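Local coordinates for protein antisigma-factor antagonist, STAS (Rhodobacter sphaeroides, PDB 3OIZ) that probably serves as the cytoplasmic STAS domain of a SulP-type, sulfate-transporter-like membrane protein, where a regulatory role is likely, at residues A[67-70]-A[71-75]; A[60-63]-A[64-68]. All coordinates share one frame; numbering follows the deposited sequence.

Interaction 1. Residues A[67-70]-A[71-75]; sequences MAVL and KFRRE
Lys71, Phe72, Arg73 and Arg74 each donate a backbone N-H to the carbonyl four residues earlier, which makes 67-70 and 71-75 successive turns in the C-terminal half of helix 59-74 in the STAS fold. Lys71 N lies 2.8 Å from Met67 O, and the Phe72 N to Ala68 O bond is nearly straight (172° at the hydrogen). Val69 and Arg73 run side by side: Val69 CG1 sits over one guanidinium face, near its rim, 3.3 Å from Arg73 NH1. Arg73 NH2 bonds Val79 O, so strand 78-82 helps fix that group's rotation, while Val69 itself packs on Val79, Ile81 and Ile49. One residue on, Leu70 has CG anti to its backbone N (chi1 -179°), which carries the branch toward the next turn and places CD2 over a face of the Arg74 guanidinium, 3.7 Å from NH1. With an alanine here both methyls are gone, and the Arg74 guanidinium would probably lose its apolar support and turn more freely. Phe72 faces inward, its ring meeting that of Phe40 with the planes about 55° apart. On the helix flank, the side chains of selenomethionine Met67 and Lys71 meet methylene to methylene, CG to CD at 4.0 Å.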
loop_
_atom_site.group_PDB
_atom_site.type_symbol
_atom_site.label_atom_id
_atom_site.label_comp_id
_atom_site.label_asym_id
_atom_site.label_seq_id
_atom_site.Cartn_x
_atom_site.Cartn_y
_atom_site.Cartn_z
HETATM N N MSE A 67 -1.599 6.734 5.367
HETATM C CA MSE A 67 -0.733 7.809 4.892
HETATM C C MSE A 67 -0.353 7.623 3.418
HETATM O O MSE A 67 -0.301 8.614 2.664
HETATM C CB MSE A 67 0.517 7.948 5.786
HETATM C CG MSE A 67 1.431 9.116 5.408
HETATM SE SE MSE A 67 0.543 10.835 5.589
HETATM C CE MSE A 67 0.777 11.001 7.498
ATOM N N ALA A 68 -0.083 6.371 3.005
ATOM C CA ALA A 68 0.271 6.114 1.613
ATOM C C ALA A 68 -0.948 6.498 0.753
ATOM O O ALA A 68 -0.813 7.169 -0.297
ATOM C CB ALA A 68 0.614 4.661 1.406
ATOM N N VAL A 69 -2.139 6.063 1.185
ATOM C CA VAL A 69 -3.371 6.446 0.493
ATOM C C VAL A 69 -3.524 7.975 0.393
ATOM O O VAL A 69 -3.782 8.524 -0.718
ATOM C CB VAL A 69 -4.606 5.829 1.175
ATOM C CG1 VAL A 69 -5.905 6.456 0.582
ATOM C CG2 VAL A 69 -4.595 4.264 0.984
ATOM N N LEU A 70 -3.370 8.657 1.529
ATOM C CA LEU A 70 -3.503 10.106 1.545
ATOM C C LEU A 70 -2.502 10.770 0.589
ATOM O O LEU A 70 -2.880 11.685 -0.158
ATOM C CB LEU A 70 -3.290 10.642 2.972
ATOM C CG LEU A 70 -3.436 12.156 3.149
ATOM C CD1 LEU A 70 -4.807 12.622 2.620
ATOM C CD2 LEU A 70 -3.301 12.499 4.603
ATOM N N LYS A 71 -1.243 10.291 0.593
ATOM C CA LYS A 71 -0.214 10.884 -0.270
ATOM C C LYS A 71 -0.493 10.730 -1.757
ATOM O O LYS A 71 -0.272 11.700 -2.535
ATOM C CB LYS A 71 1.186 10.360 0.076
ATOM C CG LYS A 71 1.680 10.944 1.423
ATOM C CD LYS A 71 2.991 10.332 1.901
ATOM C CE LYS A 71 4.099 10.609 0.955
ATOM N NZ LYS A 71 5.034 11.606 1.530
ATOM N N PHE A 72 -0.981 9.549 -2.162
ATOM C CA PHE A 72 -1.471 9.378 -3.548
ATOM C C PHE A 72 -2.636 10.280 -3.866
ATOM O O PHE A 72 -2.653 10.900 -4.946
ATOM C CB PHE A 72 -1.846 7.928 -3.843
ATOM C CG PHE A 72 -0.663 7.053 -4.142
ATOM C CD1 PHE A 72 0.159 7.312 -5.252
ATOM C CD2 PHE A 72 -0.406 5.960 -3.366
ATOM C CE1 PHE A 72 1.229 6.461 -5.555
ATOM C CE2 PHE A 72 0.685 5.108 -3.655
ATOM C CZ PHE A 72 1.487 5.357 -4.736
ATOM N N ARG A 73 -3.574 10.425 -2.928
ATOM C CA ARG A 73 -4.727 11.312 -3.173
ATOM C C ARG A 73 -4.302 12.764 -3.333
ATOM O O ARG A 73 -4.826 13.484 -4.184
ATOM C CB ARG A 73 -5.767 11.154 -2.046
ATOM C CG ARG A 73 -6.518 9.807 -2.153
ATOM C CD ARG A 73 -7.635 9.703 -1.117
ATOM N NE ARG A 73 -8.417 8.491 -1.344
ATOM C CZ ARG A 73 -8.941 7.742 -0.378
ATOM N NH1 ARG A 73 -8.785 8.078 0.915
ATOM N NH2 ARG A 73 -9.600 6.628 -0.703
ATOM N N ARG A 74 -3.332 13.198 -2.535
ATOM C CA ARG A 74 -2.864 14.581 -2.607
ATOM C C ARG A 74 -2.102 14.863 -3.877
ATOM O O ARG A 74 -1.946 16.022 -4.247
ATOM C CB ARG A 74 -1.949 14.880 -1.442
ATOM C CG ARG A 74 -2.692 14.971 -0.179
ATOM C CD ARG A 74 -1.790 15.253 0.949
ATOM N NE ARG A 74 -2.569 15.820 2.041
ATOM C CZ ARG A 74 -2.192 15.788 3.314
ATOM N NH1 ARG A 74 -1.040 15.202 3.651
ATOM N NH2 ARG A 74 -2.974 16.328 4.248
ATOM N N GLU A 75 -1.631 13.805 -4.528
ATOM C CA GLU A 75 -0.926 13.925 -5.802
ATOM C C GLU A 75 -1.906 13.818 -6.981
ATOM O O GLU A 75 -1.495 13.891 -8.149
ATOM C CB GLU A 75 0.227 12.918 -5.880
ATOM C CG GLU A 75 1.453 13.330 -5.082
ATOM C CD GLU A 75 2.287 14.425 -5.788
ATOM O OE1 GLU A 75 1.980 14.797 -6.929
ATOM O OE2 GLU A 75 3.274 14.905 -5.218
#

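Interaction 2. Residues A[60-63]-A[64-68]; sequences SSVQ and ALDMA
The Asp66 carboxylate presents one face to Val62, and both contacts come from that side. Val62 O lies almost directly above the carboxylate carbon, 3.3 Å from Asp66 CG, whereas Val62 CG1 is displaced beyond the oxygens and approaches Asp66 OD2 at 3.9 Å. The two side chains run side by side and point the same way. Asp66 has its CG beside the backbone N (chi1 -72°), which folds the carboxylate back over the preceding turn. The same carbonyl accepts Asp66 N-H in its own plane, at 2.9 Å from Val62 O to Asp66 N. The proton and the carboxylate reach Val62 O from different directions.

Around this pair the backbone is an ordinary alpha helix, the N-terminal half of helix 59-74 of the STAS domain. Leu65 N bonds Ser61 O at 3.1 Å, and Met67 N bonds Gln63 O at 2.8 Å; in both the donor is tilted out of the carbonyl plane, by 29° and 28°. Ala64, whose CB lies 3.5 Å from Ser60 O, turns its methyl to helix 31-36, where Val31 and Phe34 pack on it. Leu65 joins Phe34 and also meets Ile56 of strand 54-56. Near the helix start, Ser61 OG is tied to Asp58 OD1. In SpoIIAA-type antagonists the phosphorylated serine lies near the start of the equivalent helix, but phosphorylation of this SulP-like domain is not established.

Asp66 OD1 and Val62 O, 3.5 Å apart, are both acceptors, so the approach is no bond and is probably mildly unfavourable electrostatically. The Asp66 N-H held by Val62 O would partly offset that repulsion, and the carboxylate is on the surface, where solvent can be expected to screen its charge.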
loop_
_atom_site.group_PDB
_atom_site.type_symbol
_atom_site.label_atom_id
_atom_site.label_comp_id
_atom_site.label_asym_id
_atom_site.label_seq_id
_atom_site.Cartn_x
_atom_site.Cartn_y
_atom_site.Cartn_z
ATOM N N SER A 60 0.047 1.365 14.001
ATOM C CA SER A 60 1.040 2.154 13.238
ATOM C C SER A 60 1.076 1.738 11.771
ATOM O O SER A 60 1.208 2.591 10.871
ATOM C CB SER A 60 2.431 1.999 13.855
ATOM O OG SER A 60 2.441 2.491 15.201
ATOM N N SER A 61 0.916 0.435 11.519
ATOM C CA SER A 61 0.995 -0.076 10.151
ATOM C C SER A 61 -0.280 0.270 9.431
ATOM O O SER A 61 -0.253 0.577 8.230
ATOM C CB SER A 61 1.274 -1.591 10.164
ATOM O OG SER A 61 2.565 -1.790 10.711
ATOM N N VAL A 62 -1.408 0.265 10.153
ATOM C CA VAL A 62 -2.668 0.804 9.547
ATOM C C VAL A 62 -2.485 2.291 9.151
ATOM O O VAL A 62 -2.849 2.719 8.035
ATOM C CB VAL A 62 -3.868 0.733 10.524
ATOM C CG1 VAL A 62 -5.087 1.361 9.875
ATOM C CG2 VAL A 62 -4.161 -0.720 10.897
ATOM N N GLN A 63 -1.931 3.075 10.088
ATOM C CA GLN A 63 -1.757 4.531 9.834
ATOM C C GLN A 63 -0.797 4.757 8.672
ATOM O O GLN A 63 -0.972 5.739 7.923
ATOM C CB GLN A 63 -1.234 5.180 11.110
ATOM C CG GLN A 63 -2.345 5.293 12.156
ATOM C CD GLN A 63 -1.804 5.829 13.465
ATOM O OE1 GLN A 63 -0.657 5.548 13.849
ATOM N NE2 GLN A 63 -2.599 6.630 14.152
ATOM N N ALA A 64 0.194 3.864 8.503
ATOM C CA ALA A 64 1.126 3.970 7.376
ATOM C C ALA A 64 0.400 3.717 6.062
ATOM O O ALA A 64 0.605 4.454 5.061
ATOM C CB ALA A 64 2.333 2.998 7.559
ATOM N N LEU A 65 -0.452 2.695 6.036
ATOM C CA LEU A 65 -1.261 2.465 4.824
ATOM C C LEU A 65 -2.132 3.701 4.535
ATOM O O LEU A 65 -2.237 4.171 3.371
ATOM C CB LEU A 65 -2.115 1.199 5.026
ATOM C CG LEU A 65 -3.112 0.846 3.909
ATOM C CD1 LEU A 65 -2.426 0.644 2.551
ATOM C CD2 LEU A 65 -3.879 -0.444 4.367
ATOM N N ASP A 66 -2.752 4.227 5.591
ATOM C CA ASP A 66 -3.642 5.400 5.435
ATOM C C ASP A 66 -2.827 6.575 4.874
ATOM O O ASP A 66 -3.326 7.353 4.033
ATOM C CB ASP A 66 -4.239 5.803 6.770
ATOM C CG ASP A 66 -5.300 4.824 7.281
ATOM O OD1 ASP A 66 -5.753 3.930 6.515
ATOM O OD2 ASP A 66 -5.665 4.964 8.491
HETATM N N MSE A 67 -1.599 6.734 5.367
HETATM C CA MSE A 67 -0.733 7.809 4.892
HETATM C C MSE A 67 -0.353 7.623 3.418
HETATM O O MSE A 67 -0.301 8.614 2.664
HETATM C CB MSE A 67 0.517 7.948 5.786
HETATM C CG MSE A 67 1.431 9.116 5.408
HETATM SE SE MSE A 67 0.543 10.835 5.589
HETATM C CE MSE A 67 0.777 11.001 7.498
ATOM N N ALA A 68 -0.083 6.371 3.005
ATOM C CA ALA A 68 0.271 6.114 1.613
ATOM C C ALA A 68 -0.948 6.498 0.753
ATOM O O ALA A 68 -0.813 7.169 -0.297
ATOM C CB ALA A 68 0.614 4.661 1.406
#

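How the interactions relate
Interactions 1 and 2 are overlapping lengths of helix 59-74 that share Met67 and Ala68, with centres about 10 Å apart. Both are partly buried: each has a mostly apolar buried side (Val69, Phe72; Ala64, Leu65) and an exposed side that carries most of the charge. They share helix 31-36 as a neighbour but differ in the strands they meet. The 60-68 length rests Ala64 and Leu65 on helix 31-36, and Ser61, Val62 and Leu65 on Ile56 of strand 54-56, while 67-75 sets Val69 and Phe72 against strands 46-51 and 78-82. Surface chemistry also changes: a carboxylate folds over a backbone carbonyl in interaction 2, whereas in interaction 1 guanidinium groups lie on aliphatic methyls.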